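Two-component system sensor histidine kinase (Bacteroides thetaiotaomicron, PDB 3OTT) probably senses saccharides outside the cell through its propeller domains and passes the signal on as a phosphorelay histidine kinase that regulates transcription. Local coordinates at residues 118-123 and 146-151; 161-167 and 190-196; 439-445 and 457-463. All blocks are in the same frame, centred on the assembly; numbering follows the deposited sequence.

Interaction 1: residues 118-123 and 146-151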
ATOM      1  N   GLY B 118     -23.233  11.312  16.803  1.00 12.77           N
ATOM      2  CA  GLY B 118     -23.403  11.958  18.090  1.00 12.81           C
ATOM      3  C   GLY B 118     -24.399  13.119  18.010  1.00 14.68           C
ATOM      4  O   GLY B 118     -24.281  14.000  17.139  1.00 14.29           O
ATOM      5  N   ALA B 119     -25.324  13.161  18.957  1.00 14.39           N
ATOM      6  CA  ALA B 119     -26.403  14.133  18.949  1.00 15.74           C
ATOM      7  C   ALA B 119     -26.579  14.810  20.311  1.00 16.21           C
ATOM      8  O   ALA B 119     -25.955  14.424  21.301  1.00 17.08           O
ATOM      9  CB  ALA B 119     -27.733  13.448  18.501  1.00 14.88           C
ATOM     10  N   LEU B 120     -27.422  15.833  20.357  1.00 17.86           N
ATOM     11  CA  LEU B 120     -27.652  16.571  21.581  1.00 19.24           C
ATOM     12  C   LEU B 120     -28.261  15.681  22.634  1.00 21.04           C
ATOM     13  O   LEU B 120     -28.057  15.943  23.837  1.00 21.31           O
ATOM     14  CB  LEU B 120     -28.545  17.793  21.355  1.00 18.96           C
ATOM     15  CG  LEU B 120     -27.829  19.045  20.818  1.00 19.98           C
ATOM     16  CD1 LEU B 120     -28.699  20.303  21.010  1.00 20.25           C
ATOM     17  CD2 LEU B 120     -26.426  19.252  21.446  1.00 15.64           C
ATOM     18  N   ASN B 121     -29.034  14.668  22.209  1.00 21.67           N
ATOM     19  CA  ASN B 121     -29.568  13.700  23.180  1.00 23.43           C
ATOM     20  C   ASN B 121     -29.365  12.203  22.922  1.00 21.74           C
ATOM     21  O   ASN B 121     -30.236  11.416  23.209  1.00 23.18           O
ATOM     22  CB  ASN B 121     -31.035  14.033  23.595  1.00 25.91           C
ATOM     23  CG  ASN B 121     -31.407  13.452  25.044  1.00 30.03           C
ATOM     24  OD1 ASN B 121     -32.346  12.647  25.204  1.00 33.13           O
ATOM     25  ND2 ASN B 121     -30.657  13.872  26.058  1.00 33.99           N
ATOM     26  N   GLY B 122     -28.203  11.805  22.413  1.00 20.34           N
ATOM     27  CA  GLY B 122     -27.829  10.397  22.347  1.00 17.71           C
ATOM     28  C   GLY B 122     -26.692  10.126  21.358  1.00 17.58           C
ATOM     29  O   GLY B 122     -26.314  10.985  20.537  1.00 15.89           O
ATOM     30  N   LEU B 123     -26.153   8.913  21.457  1.00 16.49           N
ATOM     31  CA  LEU B 123     -25.099   8.422  20.634  1.00 15.87           C
ATOM     32  C   LEU B 123     -25.638   7.214  19.913  1.00 16.03           C
ATOM     33  O   LEU B 123     -26.345   6.377  20.528  1.00 14.62           O
ATOM     34  CB  LEU B 123     -23.874   8.004  21.485  1.00 15.88           C
ATOM     35  CG  LEU B 123     -22.670   7.364  20.780  1.00 15.77           C
ATOM     36  CD1 LEU B 123     -21.941   8.386  19.857  1.00 10.88           C
ATOM     37  CD2 LEU B 123     -21.669   6.725  21.799  1.00 17.00           C
ATOM     38  N   ASN B 146     -25.379  11.842  27.669  1.00 21.62           N
ATOM     39  CA  ASN B 146     -25.995  11.573  26.353  1.00 21.23           C
ATOM     40  C   ASN B 146     -25.822  12.720  25.357  1.00 19.43           C
ATOM     41  O   ASN B 146     -26.143  12.554  24.192  1.00 18.41           O
ATOM     42  CB  ASN B 146     -27.506  11.317  26.518  1.00 21.83           C
ATOM     43  CG  ASN B 146     -27.790  10.040  27.341  1.00 27.38           C
ATOM     44  OD1 ASN B 146     -27.189   8.958  27.088  1.00 28.06           O
ATOM     45  ND2 ASN B 146     -28.674  10.163  28.354  1.00 28.81           N
ATOM     46  N   THR B 147     -25.348  13.883  25.818  1.00 17.58           N
ATOM     47  CA  THR B 147     -24.978  14.973  24.910  1.00 15.91           C
ATOM     48  C   THR B 147     -23.569  14.809  24.337  1.00 15.66           C
ATOM     49  O   THR B 147     -22.591  15.009  25.052  1.00 15.66           O
ATOM     50  CB  THR B 147     -25.156  16.334  25.565  1.00 15.56           C
ATOM     51  OG1 THR B 147     -26.529  16.473  25.919  1.00 16.21           O
ATOM     52  CG2 THR B 147     -24.846  17.488  24.580  1.00 17.57           C
ATOM     53  N   ILE B 148     -23.485  14.490  23.041  1.00 14.43           N
ATOM     54  CA  ILE B 148     -22.253  14.165  22.347  1.00 14.14           C
ATOM     55  C   ILE B 148     -21.798  15.313  21.482  1.00 15.86           C
ATOM     56  O   ILE B 148     -22.582  15.798  20.650  1.00 16.62           O
ATOM     57  CB  ILE B 148     -22.482  12.972  21.395  1.00 13.81           C
ATOM     58  CG1 ILE B 148     -23.242  11.843  22.091  1.00 13.43           C
ATOM     59  CG2 ILE B 148     -21.150  12.447  20.828  1.00 13.14           C
ATOM     60  CD1 ILE B 148     -22.584  11.324  23.405  1.00 15.39           C
ATOM     61  N   TYR B 149     -20.545  15.746  21.642  1.00 16.50           N
ATOM     62  CA  TYR B 149     -20.005  16.818  20.791  1.00 16.92           C
ATOM     63  C   TYR B 149     -18.949  16.381  19.786  1.00 16.52           C
ATOM     64  O   TYR B 149     -18.684  17.086  18.848  1.00 15.87           O
ATOM     65  CB  TYR B 149     -19.427  17.989  21.624  1.00 16.34           C
ATOM     66  CG  TYR B 149     -20.442  18.689  22.453  1.00 16.61           C
ATOM     67  CD1 TYR B 149     -21.643  19.167  21.881  1.00 17.60           C
ATOM     68  CD2 TYR B 149     -20.209  18.914  23.783  1.00 17.43           C
ATOM     69  CE1 TYR B 149     -22.566  19.847  22.633  1.00 18.12           C
ATOM     70  CE2 TYR B 149     -21.135  19.549  24.562  1.00 21.53           C
ATOM     71  CZ  TYR B 149     -22.317  20.040  23.981  1.00 20.57           C
ATOM     72  OH  TYR B 149     -23.237  20.674  24.781  1.00 18.34           O
ATOM     73  N   SER B 150     -18.269  15.277  20.044  1.00 17.73           N
ATOM     74  CA  SER B 150     -17.136  14.899  19.208  1.00 18.26           C
ATOM     75  C   SER B 150     -16.933  13.415  19.282  1.00 17.06           C
ATOM     76  O   SER B 150     -17.038  12.820  20.346  1.00 16.89           O
ATOM     77  CB  SER B 150     -15.855  15.586  19.692  1.00 20.06           C
ATOM     78  OG  SER B 150     -14.829  15.329  18.698  1.00 25.70           O
ATOM     79  N   ILE B 151     -16.744  12.817  18.127  1.00 17.07           N
ATOM     80  CA  ILE B 151     -16.394  11.423  18.018  1.00 17.64           C
ATOM     81  C   ILE B 151     -15.372  11.160  16.935  1.00 17.35           C
ATOM     82  O   ILE B 151     -15.453  11.790  15.859  1.00 16.71           O
ATOM     83  CB  ILE B 151     -17.572  10.390  18.065  1.00 18.20           C
ATOM     84  CG1 ILE B 151     -17.255   9.223  17.173  1.00 20.03           C
ATOM     85  CG2 ILE B 151     -18.925  10.937  17.779  1.00 20.72           C
ATOM     86  CD1 ILE B 151     -18.000   8.065  17.538  1.00 26.60           C
TER
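Two successive blades of a beta-propeller meet here: the turn between strands 114-119 and 122-127 of one blade rests on residues 146-151, where the innermost strand of the next blade begins. The backbones are joined by I148 N, which donates an almost straight bond of 3.0 Å (175°) to A119 O. Beside it T147 OG1 donates to L120 O at 2.6 Å, the donor tilted 20° from the carbonyl plane. With OG1 beside its own backbone N (chi1 -60°), T147 can offer the hydroxyl to this carbonyl while its CG2 lies alongside L120 CD2, 3.9 Å away. A valine here would keep the methyl packing but would probably leave the L120 carbonyl without its hydroxyl partner and the turn less firmly tied to the next blade. Glycine suits position 118, because a CB would run into I148 CG2; as it is, G118 CA lies 3.6 Å from I148 CB. G122 adopts backbone angles at which a CB would jam against the carbonyl of N121. The branched side chain of I148 is buried; it also touches V161 of its own blade, and its CG1 lies 3.9 Å from L123 CB.

Interaction 2: residues 161-167 and 190-196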
ATOM      1  N   VAL B 161     -15.190   9.200  22.424  1.00 12.41           N
ATOM      2  CA  VAL B 161     -16.445   9.973  22.429  1.00 12.16           C
ATOM      3  C   VAL B 161     -16.333  11.118  23.453  1.00 12.49           C
ATOM      4  O   VAL B 161     -16.235  10.872  24.663  1.00 12.05           O
ATOM      5  CB  VAL B 161     -17.650   9.057  22.796  1.00 11.08           C
ATOM      6  CG1 VAL B 161     -18.998   9.863  22.895  1.00 11.65           C
ATOM      7  CG2 VAL B 161     -17.719   7.926  21.845  1.00 12.49           C
ATOM      8  N   GLY B 162     -16.382  12.364  22.963  1.00 12.71           N
ATOM      9  CA  GLY B 162     -16.351  13.554  23.800  1.00 11.93           C
ATOM     10  C   GLY B 162     -17.768  14.055  24.035  1.00 14.17           C
ATOM     11  O   GLY B 162     -18.542  14.256  23.095  1.00 16.68           O
ATOM     12  N   THR B 163     -18.105  14.306  25.291  1.00 16.70           N
ATOM     13  CA  THR B 163     -19.458  14.626  25.684  1.00 17.43           C
ATOM     14  C   THR B 163     -19.528  15.924  26.490  1.00 19.31           C
ATOM     15  O   THR B 163     -18.518  16.568  26.749  1.00 20.01           O
ATOM     16  CB  THR B 163     -20.121  13.497  26.545  1.00 17.89           C
ATOM     17  OG1 THR B 163     -19.665  13.538  27.905  1.00 15.85           O
ATOM     18  CG2 THR B 163     -20.000  12.063  25.918  1.00 13.62           C
ATOM     19  N   TYR B 164     -20.748  16.291  26.862  1.00 19.89           N
ATOM     20  CA  TYR B 164     -21.018  17.388  27.761  1.00 21.45           C
ATOM     21  C   TYR B 164     -20.250  17.185  29.089  1.00 22.11           C
ATOM     22  O   TYR B 164     -19.805  18.148  29.700  1.00 21.63           O
ATOM     23  CB  TYR B 164     -22.531  17.455  28.009  1.00 21.98           C
ATOM     24  CG  TYR B 164     -22.957  18.559  28.893  1.00 25.73           C
ATOM     25  CD1 TYR B 164     -23.486  18.299  30.151  1.00 30.20           C
ATOM     26  CD2 TYR B 164     -22.812  19.874  28.501  1.00 30.79           C
ATOM     27  CE1 TYR B 164     -23.849  19.309  30.993  1.00 30.05           C
ATOM     28  CE2 TYR B 164     -23.176  20.901  29.353  1.00 32.03           C
ATOM     29  CZ  TYR B 164     -23.696  20.607  30.599  1.00 33.42           C
ATOM     30  OH  TYR B 164     -24.087  21.654  31.442  1.00 38.42           O
ATOM     31  N   ASN B 165     -20.112  15.942  29.538  1.00 22.33           N
ATOM     32  CA  ASN B 165     -19.377  15.717  30.768  1.00 24.50           C
ATOM     33  C   ASN B 165     -18.238  14.707  30.595  1.00 23.47           C
ATOM     34  O   ASN B 165     -18.180  13.662  31.267  1.00 25.06           O
ATOM     35  CB  ASN B 165     -20.320  15.358  31.959  1.00 25.67           C
ATOM     36  CG  ASN B 165     -19.575  15.369  33.325  1.00 30.39           C
ATOM     37  OD1 ASN B 165     -18.692  16.222  33.583  1.00 29.19           O
ATOM     38  ND2 ASN B 165     -19.919  14.414  34.185  1.00 31.63           N
ATOM     39  N   GLY B 166     -17.315  15.012  29.707  1.00 21.93           N
ATOM     40  CA  GLY B 166     -16.056  14.249  29.705  1.00 20.99           C
ATOM     41  C   GLY B 166     -15.843  13.276  28.560  1.00 19.96           C
ATOM     42  O   GLY B 166     -16.669  13.161  27.627  1.00 20.08           O
ATOM     43  N   LEU B 167     -14.726  12.563  28.648  1.00 18.99           N
ATOM     44  CA  LEU B 167     -14.260  11.697  27.599  1.00 17.58           C
ATOM     45  C   LEU B 167     -14.356  10.246  28.007  1.00 18.18           C
ATOM     46  O   LEU B 167     -14.051   9.869  29.146  1.00 19.24           O
ATOM     47  CB  LEU B 167     -12.815  12.027  27.317  1.00 17.19           C
ATOM     48  CG  LEU B 167     -12.112  11.299  26.173  1.00 18.06           C
ATOM     49  CD1 LEU B 167     -12.636  11.705  24.807  1.00 13.54           C
ATOM     50  CD2 LEU B 167     -10.625  11.577  26.317  1.00 18.11           C
ATOM     51  N   ASN B 190     -19.056  20.281  34.812  1.00 49.81           N
ATOM     52  CA  ASN B 190     -18.805  19.217  33.852  1.00 47.83           C
ATOM     53  C   ASN B 190     -17.838  19.684  32.783  1.00 44.87           C
ATOM     54  O   ASN B 190     -17.949  20.798  32.274  1.00 44.86           O
ATOM     55  CB  ASN B 190     -20.125  18.817  33.216  1.00 47.78           C
ATOM     56  CG  ASN B 190     -21.023  19.986  33.046  1.00 50.24           C
ATOM     57  OD1 ASN B 190     -22.010  20.128  33.775  1.00 55.13           O
ATOM     58  ND2 ASN B 190     -20.658  20.889  32.128  1.00 50.49           N
ATOM     59  N   LEU B 191     -16.884  18.838  32.433  1.00 41.65           N
ATOM     60  CA  LEU B 191     -15.979  19.252  31.411  1.00 38.98           C
ATOM     61  C   LEU B 191     -16.491  18.936  29.992  1.00 35.63           C
ATOM     62  O   LEU B 191     -16.492  17.793  29.578  1.00 35.15           O
ATOM     63  CB  LEU B 191     -14.569  18.741  31.687  1.00 39.34           C
ATOM     64  CG  LEU B 191     -13.507  19.638  31.053  1.00 40.41           C
ATOM     65  CD1 LEU B 191     -13.483  21.095  31.605  1.00 40.55           C
ATOM     66  CD2 LEU B 191     -12.148  18.961  31.256  1.00 42.42           C
ATOM     67  N   PHE B 192     -16.933  19.974  29.282  1.00 32.75           N
ATOM     68  CA  PHE B 192     -17.300  19.875  27.845  1.00 31.24           C
ATOM     69  C   PHE B 192     -16.148  19.347  27.058  1.00 26.36           C
ATOM     70  O   PHE B 192     -15.108  19.957  27.056  1.00 25.06           O
ATOM     71  CB  PHE B 192     -17.496  21.274  27.181  1.00 32.66           C
ATOM     72  CG  PHE B 192     -18.752  21.994  27.538  1.00 38.42           C
ATOM     73  CD1 PHE B 192     -19.840  22.010  26.632  1.00 45.46           C
ATOM     74  CD2 PHE B 192     -18.831  22.759  28.724  1.00 43.67           C
ATOM     75  CE1 PHE B 192     -21.040  22.722  26.913  1.00 45.91           C
ATOM     76  CE2 PHE B 192     -20.003  23.481  29.039  1.00 46.35           C
ATOM     77  CZ  PHE B 192     -21.128  23.461  28.121  1.00 48.64           C
ATOM     78  N   VAL B 193     -16.348  18.312  26.273  1.00 23.38           N
ATOM     79  CA  VAL B 193     -15.307  17.980  25.327  1.00 20.31           C
ATOM     80  C   VAL B 193     -15.795  18.278  23.928  1.00 20.99           C
ATOM     81  O   VAL B 193     -16.554  17.490  23.355  1.00 20.17           O
ATOM     82  CB  VAL B 193     -14.862  16.520  25.445  1.00 20.34           C
ATOM     83  CG1 VAL B 193     -13.966  16.145  24.258  1.00 14.79           C
ATOM     84  CG2 VAL B 193     -14.122  16.281  26.774  1.00 19.46           C
ATOM     85  N   ASN B 194     -15.337  19.403  23.371  1.00 21.31           N
ATOM     86  CA  ASN B 194     -15.812  19.894  22.082  1.00 20.87           C
ATOM     87  C   ASN B 194     -15.114  19.261  20.927  1.00 20.39           C
ATOM     88  O   ASN B 194     -15.645  19.279  19.788  1.00 20.23           O
ATOM     89  CB  ASN B 194     -15.506  21.382  21.872  1.00 22.20           C
ATOM     90  CG  ASN B 194     -15.999  22.260  22.964  1.00 26.33           C
ATOM     91  OD1 ASN B 194     -17.170  22.200  23.360  1.00 30.99           O
ATOM     92  ND2 ASN B 194     -15.104  23.123  23.464  1.00 30.53           N
ATOM     93  N   SER B 195     -13.895  18.760  21.141  1.00 18.83           N
ATOM     94  CA  SER B 195     -13.091  18.421  19.947  1.00 18.32           C
ATOM     95  C   SER B 195     -12.006  17.387  20.222  1.00 17.12           C
ATOM     96  O   SER B 195     -11.394  17.427  21.319  1.00 16.19           O
ATOM     97  CB  SER B 195     -12.433  19.701  19.398  1.00 18.41           C
ATOM     98  OG  SER B 195     -11.808  19.403  18.182  1.00 24.22           O
ATOM     99  N   LEU B 196     -11.786  16.501  19.234  1.00 13.48           N
ATOM    100  CA  LEU B 196     -10.899  15.367  19.344  1.00 14.13           C
ATOM    101  C   LEU B 196     -10.124  15.208  18.073  1.00 12.76           C
ATOM    102  O   LEU B 196     -10.683  15.387  17.003  1.00 12.19           O
ATOM    103  CB  LEU B 196     -11.684  14.055  19.602  1.00 13.19           C
ATOM    104  CG  LEU B 196     -12.443  13.908  20.925  1.00 15.18           C
ATOM    105  CD1 LEU B 196     -13.220  12.535  21.007  1.00 11.15           C
ATOM    106  CD2 LEU B 196     -11.483  14.074  22.071  1.00 14.68           C
TER
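G162 CA receives V193 CG1 at 3.6 Å, a closeness that only a residue without CB permits, since a CB here would clash with that methyl. Next in the chain, T163 O accepts a bond from V193 N (2.8 Å). The T163 hydroxyl steadies its own turn: OG1 accepts from N165 N, forming an ST turn, and donates to G166 O, which T163 N reaches from the opposite face of the carbonyl plane.

Y164 follows, its CG anti to the backbone N (chi1 -179°), which brings the ring to N190 and F192. F192 and Y164 form a T-shaped pair: the tyrosine edge is directed at the phenylalanine face, the planes at 80° and the centroids 5.0 Å apart. One face of the tyrosine ring is met by N190, whose ND2 stands 3.4 Å from Y164 CZ, toward the rim, with the amide plane inclined at 40°. This is again a junction between propeller blades, the loop between strands 159-163 and 166-171 lying against the start of the innermost strand 193-199 of the following blade and the loop leading into it. The side chain of N165, its CG also anti to the backbone N, brings OD1 to 3.0 Å from N190 CB, where it accepts a weak, bent bond from L191 N at 3.4 Å. G166 has backbone angles that would press a CB against the preceding carbonyl, while its carbonyl carbon packs against V193 CG2. Last comes L167, whose CD1 meets L196 CD2 at 3.8 Å; both buried leucines also touch I207 of strand 204-209, so apolar side chains meet between the two sheets.

Interaction 3: residues 439-445 and 457-463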
ATOM      1  N   GLY B 439      36.213  -5.167 -14.073  1.00 20.45           N
ATOM      2  CA  GLY B 439      36.621  -5.541 -15.427  1.00 18.73           C
ATOM      3  C   GLY B 439      37.093  -4.404 -16.319  1.00 18.80           C
ATOM      4  O   GLY B 439      37.189  -4.553 -17.529  1.00 19.57           O
ATOM      5  N   GLY B 440      37.387  -3.246 -15.765  1.00 17.18           N
ATOM      6  CA  GLY B 440      37.743  -2.135 -16.641  1.00 16.51           C
ATOM      7  C   GLY B 440      36.631  -1.675 -17.584  1.00 16.66           C
ATOM      8  O   GLY B 440      35.463  -1.652 -17.206  1.00 15.24           O
ATOM      9  N   ILE B 441      37.017  -1.252 -18.799  1.00 16.06           N
ATOM     10  CA  ILE B 441      36.058  -0.825 -19.828  1.00 15.00           C
ATOM     11  C   ILE B 441      36.013  -1.810 -21.030  1.00 15.56           C
ATOM     12  O   ILE B 441      37.031  -2.301 -21.528  1.00 14.98           O
ATOM     13  CB  ILE B 441      36.408   0.601 -20.361  1.00 16.27           C
ATOM     14  CG1 ILE B 441      36.349   1.654 -19.227  1.00 13.41           C
ATOM     15  CG2 ILE B 441      35.496   1.002 -21.541  1.00 16.31           C
ATOM     16  CD1 ILE B 441      37.282   2.904 -19.525  1.00 12.41           C
ATOM     17  N   PHE B 442      34.817  -2.106 -21.482  1.00 14.69           N
ATOM     18  CA  PHE B 442      34.631  -2.978 -22.646  1.00 14.90           C
ATOM     19  C   PHE B 442      34.066  -2.131 -23.789  1.00 15.21           C
ATOM     20  O   PHE B 442      33.179  -1.259 -23.568  1.00 14.94           O
ATOM     21  CB  PHE B 442      33.606  -4.089 -22.330  1.00 13.26           C
ATOM     22  CG  PHE B 442      34.036  -5.002 -21.217  1.00 16.45           C
ATOM     23  CD1 PHE B 442      33.864  -4.653 -19.867  1.00 12.90           C
ATOM     24  CD2 PHE B 442      34.601  -6.231 -21.511  1.00 18.82           C
ATOM     25  CE1 PHE B 442      34.284  -5.551 -18.815  1.00 12.58           C
ATOM     26  CE2 PHE B 442      35.051  -7.102 -20.469  1.00 19.73           C
ATOM     27  CZ  PHE B 442      34.872  -6.758 -19.144  1.00 14.69           C
ATOM     28  N   VAL B 443      34.573  -2.384 -24.995  1.00 15.97           N
ATOM     29  CA  VAL B 443      34.080  -1.750 -26.200  1.00 16.87           C
ATOM     30  C   VAL B 443      33.573  -2.862 -27.098  1.00 19.12           C
ATOM     31  O   VAL B 443      34.361  -3.750 -27.459  1.00 20.53           O
ATOM     32  CB  VAL B 443      35.163  -0.969 -26.899  1.00 17.82           C
ATOM     33  CG1 VAL B 443      34.597  -0.322 -28.149  1.00 15.71           C
ATOM     34  CG2 VAL B 443      35.808   0.083 -25.933  1.00 12.53           C
ATOM     35  N   VAL B 444      32.264  -2.851 -27.380  1.00 18.74           N
ATOM     36  CA  VAL B 444      31.563  -3.952 -28.035  1.00 20.35           C
ATOM     37  C   VAL B 444      30.808  -3.486 -29.289  1.00 20.61           C
ATOM     38  O   VAL B 444      30.178  -2.406 -29.310  1.00 19.70           O
ATOM     39  CB  VAL B 444      30.521  -4.555 -27.065  1.00 21.39           C
ATOM     40  CG1 VAL B 444      29.485  -5.419 -27.786  1.00 23.23           C
ATOM     41  CG2 VAL B 444      31.202  -5.387 -25.925  1.00 21.53           C
ATOM     42  N   ASP B 445      30.866  -4.284 -30.334  1.00 21.18           N
ATOM     43  CA  ASP B 445      30.117  -3.986 -31.529  1.00 23.24           C
ATOM     44  C   ASP B 445      28.596  -4.136 -31.269  1.00 21.82           C
ATOM     45  O   ASP B 445      28.109  -5.231 -31.034  1.00 22.11           O
ATOM     46  CB  ASP B 445      30.588  -4.860 -32.684  1.00 24.77           C
ATOM     47  CG  ASP B 445      29.881  -4.495 -34.027  1.00 30.05           C
ATOM     48  OD1 ASP B 445      28.631  -4.586 -34.110  1.00 33.21           O
ATOM     49  OD2 ASP B 445      30.579  -4.126 -34.993  1.00 34.76           O
ATOM     50  N   TYR B 457      29.104 -13.150 -24.911  1.00 23.49           N
ATOM     51  CA  TYR B 457      29.707 -12.385 -25.990  1.00 21.47           C
ATOM     52  C   TYR B 457      31.184 -12.005 -25.733  1.00 20.55           C
ATOM     53  O   TYR B 457      31.517 -11.468 -24.656  1.00 17.88           O
ATOM     54  CB  TYR B 457      28.903 -11.122 -26.225  1.00 19.53           C
ATOM     55  CG  TYR B 457      29.307 -10.470 -27.508  1.00 24.97           C
ATOM     56  CD1 TYR B 457      28.842 -10.986 -28.736  1.00 26.42           C
ATOM     57  CD2 TYR B 457      30.195  -9.388 -27.532  1.00 23.37           C
ATOM     58  CE1 TYR B 457      29.213 -10.423 -29.912  1.00 31.23           C
ATOM     59  CE2 TYR B 457      30.580  -8.825 -28.733  1.00 27.91           C
ATOM     60  CZ  TYR B 457      30.069  -9.353 -29.920  1.00 32.58           C
ATOM     61  OH  TYR B 457      30.429  -8.851 -31.157  1.00 38.80           O
ATOM     62  N   ILE B 458      32.056 -12.231 -26.716  1.00 18.73           N
ATOM     63  CA  ILE B 458      33.437 -11.784 -26.568  1.00 18.09           C
ATOM     64  C   ILE B 458      33.702 -10.371 -27.152  1.00 17.56           C
ATOM     65  O   ILE B 458      33.583 -10.137 -28.368  1.00 17.85           O
ATOM     66  CB  ILE B 458      34.476 -12.778 -27.165  1.00 19.02           C
ATOM     67  CG1 ILE B 458      34.128 -14.257 -26.871  1.00 18.69           C
ATOM     68  CG2 ILE B 458      35.895 -12.364 -26.754  1.00 17.34           C
ATOM     69  CD1 ILE B 458      34.350 -14.767 -25.431  1.00 16.25           C
ATOM     70  N   ALA B 459      34.087  -9.457 -26.277  1.00 16.09           N
ATOM     71  CA  ALA B 459      34.210  -8.044 -26.585  1.00 16.35           C
ATOM     72  C   ALA B 459      35.339  -7.832 -27.533  1.00 17.81           C
ATOM     73  O   ALA B 459      36.387  -8.400 -27.333  1.00 17.77           O
ATOM     74  CB  ALA B 459      34.509  -7.250 -25.324  1.00 14.65           C
ATOM     75  N   GLU B 460      35.157  -6.940 -28.499  1.00 18.84           N
ATOM     76  CA  GLU B 460      36.225  -6.611 -29.446  1.00 21.98           C
ATOM     77  C   GLU B 460      37.455  -6.012 -28.708  1.00 21.40           C
ATOM     78  O   GLU B 460      38.590  -6.283 -29.064  1.00 21.47           O
ATOM     79  CB  GLU B 460      35.705  -5.628 -30.530  1.00 22.08           C
ATOM     80  CG  GLU B 460      34.839  -6.282 -31.672  1.00 24.56           C
ATOM     81  CD  GLU B 460      33.420  -6.739 -31.256  1.00 25.21           C
ATOM     82  OE1 GLU B 460      32.910  -6.436 -30.168  1.00 24.01           O
ATOM     83  OE2 GLU B 460      32.777  -7.454 -32.032  1.00 30.28           O
ATOM     84  N   GLN B 461      37.207  -5.181 -27.696  1.00 20.88           N
ATOM     85  CA  GLN B 461      38.286  -4.452 -27.027  1.00 21.30           C
ATOM     86  C   GLN B 461      37.998  -4.397 -25.563  1.00 20.19           C
ATOM     87  O   GLN B 461      36.819  -4.368 -25.139  1.00 17.91           O
ATOM     88  CB  GLN B 461      38.422  -2.993 -27.539  1.00 20.78           C
ATOM     89  CG  GLN B 461      38.813  -2.825 -29.041  1.00 27.53           C
ATOM     90  CD  GLN B 461      39.037  -1.325 -29.496  1.00 31.12           C
ATOM     91  OE1 GLN B 461      38.349  -0.410 -29.048  1.00 29.95           O
ATOM     92  NE2 GLN B 461      40.005  -1.109 -30.379  1.00 32.13           N
ATOM     93  N   ASN B 462      39.068  -4.266 -24.783  1.00 20.86           N
ATOM     94  CA  ASN B 462      38.931  -4.068 -23.316  1.00 20.68           C
ATOM     95  C   ASN B 462      40.017  -3.120 -22.912  1.00 20.30           C
ATOM     96  O   ASN B 462      41.115  -3.158 -23.442  1.00 20.25           O
ATOM     97  CB  ASN B 462      38.933  -5.441 -22.572  1.00 21.69           C
ATOM     98  CG  ASN B 462      39.015  -5.314 -21.008  1.00 27.92           C
ATOM     99  OD1 ASN B 462      40.073  -5.633 -20.402  1.00 35.84           O
ATOM    100  ND2 ASN B 462      37.912  -4.881 -20.361  1.00 22.06           N
ATOM    101  N   TYR B 463      39.697  -2.158 -22.055  1.00 20.63           N
ATOM    102  CA  TYR B 463      40.726  -1.271 -21.502  1.00 20.62           C
ATOM    103  C   TYR B 463      40.901  -1.675 -20.032  1.00 20.74           C
ATOM    104  O   TYR B 463      39.905  -1.777 -19.315  1.00 20.09           O
ATOM    105  CB  TYR B 463      40.291   0.209 -21.610  1.00 19.71           C
ATOM    106  CG  TYR B 463      40.458   0.804 -22.995  1.00 22.94           C
ATOM    107  CD1 TYR B 463      39.390   0.867 -23.897  1.00 22.83           C
ATOM    108  CD2 TYR B 463      41.709   1.275 -23.428  1.00 23.70           C
ATOM    109  CE1 TYR B 463      39.557   1.399 -25.190  1.00 22.01           C
ATOM    110  CE2 TYR B 463      41.883   1.762 -24.702  1.00 24.11           C
ATOM    111  CZ  TYR B 463      40.806   1.831 -25.575  1.00 25.73           C
ATOM    112  OH  TYR B 463      41.020   2.369 -26.819  1.00 29.47           O
TER
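F442, A459 and V444 form the apolar centre of this antiparallel pairing between the third and fourth strands of one propeller blade: A459 CB sits at the edge of the F442 ring, 3.9 Å from CD2, and also meets V444 CG2 at 3.8 Å, so one small methyl touches both. V444 CG1 in turn slides past Y457, touching CE2 at 3.7 Å. On the sheet face of I441 and Y463, V443, beta-branched as suits an extended strand, places CG2 at the edge of the tyrosine ring. Strands 441-445 and 461-463 are zipped by backbone bonds in the hydrogen-bonded pairs I441-Y463 and V443-Q461. In the non-hydrogen-bonded pair between them, N462 ND2 lies 3.6 Å above the centre of the F442 ring; its CG, anti to the backbone N (chi1 171°), lets ND2 donate to G439 O at 2.9 Å, in the amide plane. Toward the D445 end E460 bends at chi2, and its OE1 accepts from D445 N at 3.0 Å, from above the carboxylate plane, while OE2 accepts from Y457 OH through its syn lone pair. D445 itself caps K448 N at the start of helix 446-451. With two donors holding one carboxylate, the negative charge of E460 is probably stabilised despite the nearby acid of D445.

How the interactions relate
Interactions 1 and 2 are consecutive along the chain and adjacent in space, their centres 9 Å apart. They share the blade of strands 148-153 and 159-163: interaction 1 joins this blade to the one before it, interaction 2 to the one after, and T147 O to Y164 N (2.9 Å) is a probable hydrogen bond between the two. The same kind of junction thus recurs from blade to blade in one propeller. Interaction 3 comes later in the sequence, between centres 77 Å from interaction 1 and 75 Å from interaction 2, across the chain's centre, and pairs two strands within a single blade. It probably belongs to a second propeller, consistent with separate closing sheets at strands 13-15/300-303 and 310-313/618-623.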